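Local coordinates for protein Phosphoglucosamine/phosphogalactosamine mutase (Sulfolobus tokodaii, PDB 2F7L) that interconverts the 6-phosphates and 1-phosphates of glucosamine and galactosamine on the way to UDP-GlcNAc and UDP-GalNAc, at residues A[49-52]-A[53-57]; A[218-221]-A[222-225]; A[239-243]-A[244-248]. One frame throughout, in Å; residues are numbered along the deposited sequence.

Contact 1. Residues A[49-52]-A[53-57]; sequences GGDM and LVKIV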
loop_
_atom_site.group_PDB
_atom_site.type_symbol
_atom_site.label_atom_id
_atom_site.label_comp_id
_atom_site.label_asym_id
_atom_site.label_seq_id
_atom_site.Cartn_x
_atom_site.Cartn_y
_atom_site.Cartn_z
ATOM N N GLY A 49 -19.369 -6.481 0.918
ATOM C CA GLY A 49 -20.409 -5.827 1.716
ATOM C C GLY A 49 -20.607 -4.340 1.447
ATOM O O GLY A 49 -21.177 -3.613 2.262
ATOM N N GLY A 50 -20.124 -3.918 0.289
ATOM C CA GLY A 50 -20.133 -2.531 -0.133
ATOM C C GLY A 50 -21.222 -1.565 0.245
ATOM O O GLY A 50 -20.993 -0.623 1.002
ATOM N N ASP A 51 -22.399 -1.776 -0.328
ATOM C CA ASP A 51 -23.526 -0.921 -0.056
ATOM C C ASP A 51 -24.004 -1.081 1.355
ATOM O O ASP A 51 -24.205 -0.099 2.071
ATOM C CB ASP A 51 -24.676 -1.232 -1.003
ATOM C CG ASP A 51 -24.871 -0.146 -2.039
ATOM O OD1 ASP A 51 -23.945 0.003 -2.906
ATOM O OD2 ASP A 51 -25.940 0.552 -1.964
ATOM N N MET A 52 -24.194 -2.322 1.766
ATOM C CA MET A 52 -24.679 -2.541 3.099
ATOM C C MET A 52 -23.852 -1.728 4.087
ATOM O O MET A 52 -24.399 -0.906 4.829
ATOM C CB MET A 52 -24.628 -4.017 3.438
ATOM C CG MET A 52 -25.179 -4.332 4.803
ATOM S SD MET A 52 -24.051 -5.400 5.641
ATOM C CE MET A 52 -24.653 -6.953 5.235
ATOM N N LEU A 53 -22.533 -1.922 4.054
ATOM C CA LEU A 53 -21.633 -1.229 4.965
ATOM C C LEU A 53 -21.607 0.287 4.868
ATOM O O LEU A 53 -21.443 0.958 5.873
ATOM C CB LEU A 53 -20.227 -1.794 4.831
ATOM C CG LEU A 53 -20.119 -3.230 5.382
ATOM C CD1 LEU A 53 -18.651 -3.693 5.418
ATOM C CD2 LEU A 53 -20.743 -3.290 6.799
ATOM N N VAL A 54 -21.778 0.847 3.678
ATOM C CA VAL A 54 -21.783 2.299 3.564
ATOM C C VAL A 54 -23.049 2.844 4.212
ATOM O O VAL A 54 -23.028 3.903 4.831
ATOM C CB VAL A 54 -21.718 2.756 2.089
ATOM C CG1 VAL A 54 -22.212 4.226 1.954
ATOM C CG2 VAL A 54 -20.274 2.617 1.587
ATOM N N LYS A 55 -24.158 2.130 4.070
ATOM C CA LYS A 55 -25.383 2.597 4.687
ATOM C C LYS A 55 -25.256 2.553 6.226
ATOM O O LYS A 55 -25.720 3.453 6.928
ATOM C CB LYS A 55 -26.554 1.732 4.224
ATOM C CG LYS A 55 -26.750 1.706 2.716
ATOM C CD LYS A 55 -27.560 2.883 2.208
ATOM C CE LYS A 55 -26.840 3.552 1.027
ATOM N NZ LYS A 55 -26.176 2.559 0.098
ATOM N N ILE A 56 -24.619 1.512 6.744
ATOM C CA ILE A 56 -24.462 1.382 8.184
ATOM C C ILE A 56 -23.577 2.504 8.733
ATOM O O ILE A 56 -23.916 3.129 9.739
ATOM C CB ILE A 56 -23.851 -0.010 8.581
ATOM C CG1 ILE A 56 -24.743 -1.166 8.080
ATOM C CG2 ILE A 56 -23.696 -0.090 10.100
ATOM C CD1 ILE A 56 -26.130 -1.247 8.731
ATOM N N VAL A 57 -22.456 2.757 8.061
ATOM C CA VAL A 57 -21.531 3.797 8.469
ATOM C C VAL A 57 -22.220 5.164 8.486
ATOM O O VAL A 57 -22.133 5.899 9.480
ATOM C CB VAL A 57 -20.257 3.832 7.522
ATOM C CG1 VAL A 57 -19.482 5.158 7.697
ATOM C CG2 VAL A 57 -19.326 2.634 7.827
#
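The carboxylate of D51 is the flat side-chain group here, and it is K55 that meets it: OD2 takes NZ in a salt bridge at 2.9 Å, while OD1 has a long, weak ion pair with R44. D51 and K55 sit one helical turn apart and run side by side, pointing the same way. K55 starts with CG beside its own backbone N (chi1 -58°), which lays that carbon against D51 O at 3.2 Å; bends further along the chain then carry NZ back to the acid. Beneath the pair runs regular helical bonding from residue i+4 to i: L53 N gives to G49 O at 2.8 Å, and V54 to G50, K55 to D51 and I56 to M52 repeat it. On the apolar flank, M52 SD touches L53 CD2 at 4.1 Å. L53 turns its branched end the other way from the salt bridge, into V14, L18, V23 and I94, so one side of the helix is charged and solvent-facing and the other buried. These are the first two turns or so of helix 50-63, the connection between strands 39-44 and 67-73 in a beta-alpha-beta unit of the first alpha/beta/alpha domain.

Contact 2. Residues A[218-221]-A[222-225]; sequences TFDS and LKET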
loop_
_atom_site.group_PDB
_atom_site.type_symbol
_atom_site.label_atom_id
_atom_site.label_comp_id
_atom_site.label_asym_id
_atom_site.label_seq_id
_atom_site.Cartn_x
_atom_site.Cartn_y
_atom_site.Cartn_z
ATOM N N THR A 218 0.626 -10.614 -6.783
ATOM C CA THR A 218 1.819 -11.374 -6.400
ATOM C C THR A 218 2.319 -12.094 -7.642
ATOM O O THR A 218 1.585 -12.209 -8.633
ATOM C CB THR A 218 1.475 -12.441 -5.359
ATOM O OG1 THR A 218 0.529 -13.353 -5.922
ATOM C CG2 THR A 218 0.871 -11.811 -4.126
ATOM N N PHE A 219 3.564 -12.569 -7.601
ATOM C CA PHE A 219 4.104 -13.293 -8.747
ATOM C C PHE A 219 3.137 -14.423 -9.085
ATOM O O PHE A 219 3.013 -14.824 -10.239
ATOM C CB PHE A 219 5.469 -13.903 -8.441
ATOM C CG PHE A 219 6.569 -12.907 -8.330
ATOM C CD1 PHE A 219 6.772 -12.197 -7.148
ATOM C CD2 PHE A 219 7.426 -12.686 -9.395
ATOM C CE1 PHE A 219 7.831 -11.274 -7.030
ATOM C CE2 PHE A 219 8.477 -11.770 -9.293
ATOM C CZ PHE A 219 8.679 -11.063 -8.104
ATOM N N ASP A 220 2.436 -14.942 -8.085
ATOM C CA ASP A 220 1.517 -16.028 -8.372
ATOM C C ASP A 220 0.182 -15.588 -8.960
ATOM O O ASP A 220 -0.323 -16.226 -9.882
ATOM C CB ASP A 220 1.269 -16.859 -7.122
ATOM C CG ASP A 220 0.982 -18.306 -7.459
ATOM O OD1 ASP A 220 -0.203 -18.739 -7.433
ATOM O OD2 ASP A 220 1.972 -19.004 -7.785
ATOM N N SER A 221 -0.389 -14.503 -8.436
ATOM C CA SER A 221 -1.673 -14.022 -8.930
ATOM C C SER A 221 -1.527 -13.354 -10.280
ATOM O O SER A 221 -2.465 -13.344 -11.075
ATOM C CB SER A 221 -2.299 -13.044 -7.937
ATOM O OG SER A 221 -1.456 -11.931 -7.707
ATOM N N LEU A 222 -0.353 -12.791 -10.541
ATOM C CA LEU A 222 -0.133 -12.117 -11.799
ATOM C C LEU A 222 0.274 -13.115 -12.851
ATOM O O LEU A 222 0.296 -12.798 -14.040
ATOM C CB LEU A 222 0.939 -11.046 -11.654
ATOM C CG LEU A 222 0.540 -9.960 -10.657
ATOM C CD1 LEU A 222 1.569 -8.856 -10.659
ATOM C CD2 LEU A 222 -0.830 -9.412 -11.018
ATOM N N LYS A 223 0.582 -14.329 -12.408
ATOM C CA LYS A 223 0.993 -15.400 -13.310
ATOM C C LYS A 223 0.393 -15.267 -14.717
ATOM O O LYS A 223 1.115 -15.102 -15.693
ATOM C CB LYS A 223 0.595 -16.766 -12.720
ATOM C CG LYS A 223 1.716 -17.798 -12.650
ATOM C CD LYS A 223 2.935 -17.231 -11.894
ATOM C CE LYS A 223 3.907 -18.325 -11.364
ATOM N NZ LYS A 223 3.264 -19.171 -10.302
ATOM N N GLU A 224 -0.930 -15.314 -14.815
ATOM C CA GLU A 224 -1.588 -15.245 -16.110
ATOM C C GLU A 224 -1.594 -13.891 -16.796
ATOM O O GLU A 224 -1.520 -13.830 -18.028
ATOM C CB GLU A 224 -3.022 -15.729 -16.005
ATOM C CG GLU A 224 -3.188 -17.108 -15.463
ATOM C CD GLU A 224 -4.642 -17.439 -15.330
ATOM O OE1 GLU A 224 -5.349 -16.668 -14.637
ATOM O OE2 GLU A 224 -5.095 -18.449 -15.927
ATOM N N THR A 225 -1.694 -12.799 -16.045
ATOM C CA THR A 225 -1.707 -11.536 -16.749
ATOM C C THR A 225 -0.301 -11.299 -17.316
ATOM O O THR A 225 -0.156 -10.753 -18.411
ATOM C CB THR A 225 -2.221 -10.356 -15.855
ATOM O OG1 THR A 225 -1.162 -9.868 -15.036
ATOM C CG2 THR A 225 -3.391 -10.813 -14.978
HETATM O O HOH W 1 -2.941 -13.965 -13.354
#
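T218 and L222 close the turn that leads into helix 223-231, and the turn is built on an ST motif: T218 OG1 accepts from the backbone N of S221, three residues on, at 2.9 Å. S221 answers in kind. Its OG, turned between the backbone N and the carbonyl carbon (chi1 59°), accepts from T218 N at 2.6 Å and is also bonded to the carbonyl of E216, so two bonds grip this hydroxyl and fix its rotation. Across the turn L222 N gives to T218 O at 2.8 Å. The same carbonyl lies against the leucine side chain, with L222 CG 3.2 Å from T218 O, and the rest of that side chain packs inward on D178, R213 and I248. One residue further on, the bond from K223 N to D220 O is weak.

On the outer side, D220 and K223 cross obliquely. K223 bends at chi2 and chi4 so that NZ reaches back to D220 OD2 at 2.8 Å in a salt bridge. The amine comes from above the carboxylate plane, 51° out of it. At the far end of the turn T225 N gives to a water at 3.2 Å; the link from this water to S221 O is too short to be trusted. F219 points off the turn to meet the ring of W258, their planes about 30° apart.

Chemically, then, the two hydroxyls exchange bonds with each other's backbone N-H, S221 N to T218 OG1 and T218 N to S221 OG, which pins the turn ahead of the helix, while the ion pair, lying on exposed residues, is likely to be softened by solvent.

Contact 3. Residues A[239-243]-A[244-248]; sequences AHDGD and ADRAI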
loop_
_atom_site.group_PDB
_atom_site.type_symbol
_atom_site.label_atom_id
_atom_site.label_comp_id
_atom_site.label_asym_id
_atom_site.label_seq_id
_atom_site.Cartn_x
_atom_site.Cartn_y
_atom_site.Cartn_z
ATOM N N ALA A 239 -0.391 -3.853 -12.392
ATOM C CA ALA A 239 -1.413 -4.554 -11.628
ATOM C C ALA A 239 -1.608 -3.915 -10.240
ATOM O O ALA A 239 -0.641 -3.482 -9.585
ATOM C CB ALA A 239 -1.045 -6.018 -11.504
ATOM N N HIS A 240 -2.871 -3.837 -9.813
ATOM C CA HIS A 240 -3.215 -3.259 -8.507
ATOM C C HIS A 240 -3.903 -4.285 -7.633
ATOM O O HIS A 240 -4.219 -5.395 -8.062
ATOM C CB HIS A 240 -4.208 -2.079 -8.614
ATOM C CG HIS A 240 -3.761 -0.945 -9.491
ATOM N ND1 HIS A 240 -2.558 -0.287 -9.316
ATOM C CD2 HIS A 240 -4.403 -0.296 -10.494
ATOM C CE1 HIS A 240 -2.484 0.718 -10.169
ATOM N NE2 HIS A 240 -3.590 0.736 -10.893
ATOM N N ASP A 241 -4.154 -3.858 -6.399
ATOM C CA ASP A 241 -4.864 -4.640 -5.408
ATOM C C ASP A 241 -6.269 -4.044 -5.339
ATOM O O ASP A 241 -6.601 -3.120 -6.083
ATOM C CB ASP A 241 -4.163 -4.560 -4.057
ATOM C CG ASP A 241 -4.036 -3.143 -3.528
ATOM O OD1 ASP A 241 -3.748 -2.202 -4.306
ATOM O OD2 ASP A 241 -4.203 -2.981 -2.298
ATOM N N GLY A 242 -7.091 -4.577 -4.451
ATOM C CA GLY A 242 -8.469 -4.137 -4.327
ATOM C C GLY A 242 -8.794 -2.661 -4.292
ATOM O O GLY A 242 -9.707 -2.242 -4.987
ATOM N N ASP A 243 -8.103 -1.867 -3.483
ATOM C CA ASP A 243 -8.408 -0.442 -3.449
ATOM C C ASP A 243 -7.335 0.437 -4.126
ATOM O O ASP A 243 -7.272 1.663 -3.924
ATOM C CB ASP A 243 -8.708 0.027 -2.005
ATOM C CG ASP A 243 -7.538 -0.140 -1.070
ATOM O OD1 ASP A 243 -7.581 0.412 0.050
ATOM O OD2 ASP A 243 -6.572 -0.828 -1.446
ATOM N N ALA A 244 -6.512 -0.221 -4.942
ATOM C CA ALA A 244 -5.448 0.385 -5.741
ATOM C C ALA A 244 -4.437 1.297 -5.093
ATOM O O ALA A 244 -3.997 2.259 -5.710
ATOM C CB ALA A 244 -6.046 1.083 -6.959
ATOM N N ASP A 245 -4.044 1.008 -3.861
ATOM C CA ASP A 245 -3.028 1.848 -3.249
ATOM C C ASP A 245 -1.674 1.189 -3.525
ATOM O O ASP A 245 -0.616 1.680 -3.141
ATOM C CB ASP A 245 -3.276 2.035 -1.743
ATOM C CG ASP A 245 -3.675 0.765 -1.055
ATOM O OD1 ASP A 245 -3.389 -0.312 -1.625
ATOM O OD2 ASP A 245 -4.264 0.846 0.058
ATOM N N ARG A 246 -1.724 0.072 -4.229
ATOM C CA ARG A 246 -0.519 -0.655 -4.586
ATOM C C ARG A 246 -0.374 -0.765 -6.100
ATOM O O ARG A 246 -1.361 -0.746 -6.836
ATOM C CB ARG A 246 -0.553 -2.048 -3.952
ATOM C CG ARG A 246 0.505 -2.242 -2.916
ATOM C CD ARG A 246 -0.022 -2.922 -1.695
ATOM N NE ARG A 246 -0.620 -4.212 -1.978
ATOM C CZ ARG A 246 -0.577 -5.240 -1.135
ATOM N NH1 ARG A 246 0.050 -5.115 0.028
ATOM N NH2 ARG A 246 -1.189 -6.386 -1.435
ATOM N N ALA A 247 0.865 -0.871 -6.559
ATOM C CA ALA A 247 1.128 -0.988 -7.981
ATOM C C ALA A 247 2.384 -1.814 -8.276
ATOM O O ALA A 247 3.498 -1.365 -8.008
ATOM C CB ALA A 247 1.269 0.408 -8.597
ATOM N N ILE A 248 2.230 -3.032 -8.784
ATOM C CA ILE A 248 3.422 -3.776 -9.143
ATOM C C ILE A 248 3.401 -3.908 -10.665
ATOM O O ILE A 248 2.366 -4.217 -11.262
ATOM C CB ILE A 248 3.537 -5.166 -8.442
ATOM C CG1 ILE A 248 2.271 -5.961 -8.623
ATOM C CG2 ILE A 248 3.864 -4.995 -6.953
ATOM C CD1 ILE A 248 2.366 -7.290 -7.957
#
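Backbone bonds first: A239 and I248 form an antiparallel hydrogen-bonded pair, A239 N giving to I248 O at 3.0 Å and I248 N returning the bond to A239 O. Farther along, A244 N gives to D241 O, closing a type I turn from D241 to A244.

Side chains then tie the two arms together. H240 carries its ring with CG beside its own backbone N (chi1 -57°), and ND1 gives to R246 O at 2.8 Å, slightly tilted from the ring plane; NE2 is bonded to T188. D241 OD1 accepts from R246 N at 3.0 Å on its syn side, 32° out of the carboxylate plane.

All this shapes the DGDADR loop of the phosphohexose mutases, in which D241, D243 and D245 are, by similarity, the magnesium ligands; S97, by similarity the serine phosphorylated during catalysis and unmodified here, lies close by. The three carboxylates gather accordingly. D241 OD2 stands 2.9 Å from D245 OD1, and D243 OD2 is 3.2 Å from D245 OD2, with those last two carboxylate planes 80° apart. Such crowding of like charges would probably be costly without cations; K107 bridges D243 and D245, R340 pairs with D245, and T76 holds D243 by its hydroxyl. R246 NE is a long 3.8 Å from D241 OD2, an attraction of charges with no N-H pointing at the oxygen.

A244 CB makes a CH-pi contact over one face of the H240 ring, 4.3 Å from its centroid, and A247 CB lies at the ring edge. With a leucine replacing H240, R246 O and T188 would probably both lose their polar partner, and A244 its aromatic face.

From the N terminus, contact 1 comes first, the first two turns or so of helix 50-63 in the first domain. Contacts 2 and 3 follow in series within the second domain, none nested in or crossing another. Contact 2 ends the loop after strand 198-201 and starts helix 223-231; contact 3 closes the loop between strands 236-239 and 248-251. These two touch: L222 CD2 lies 3.4 Å from A239 CB, with I248 on the same side, packing the helix start on the face of the sheet formed by A239 and I248. Contact 1 stays apart, its nearest atoms about 12 Å from contact 3 and about 20 Å from contact 2.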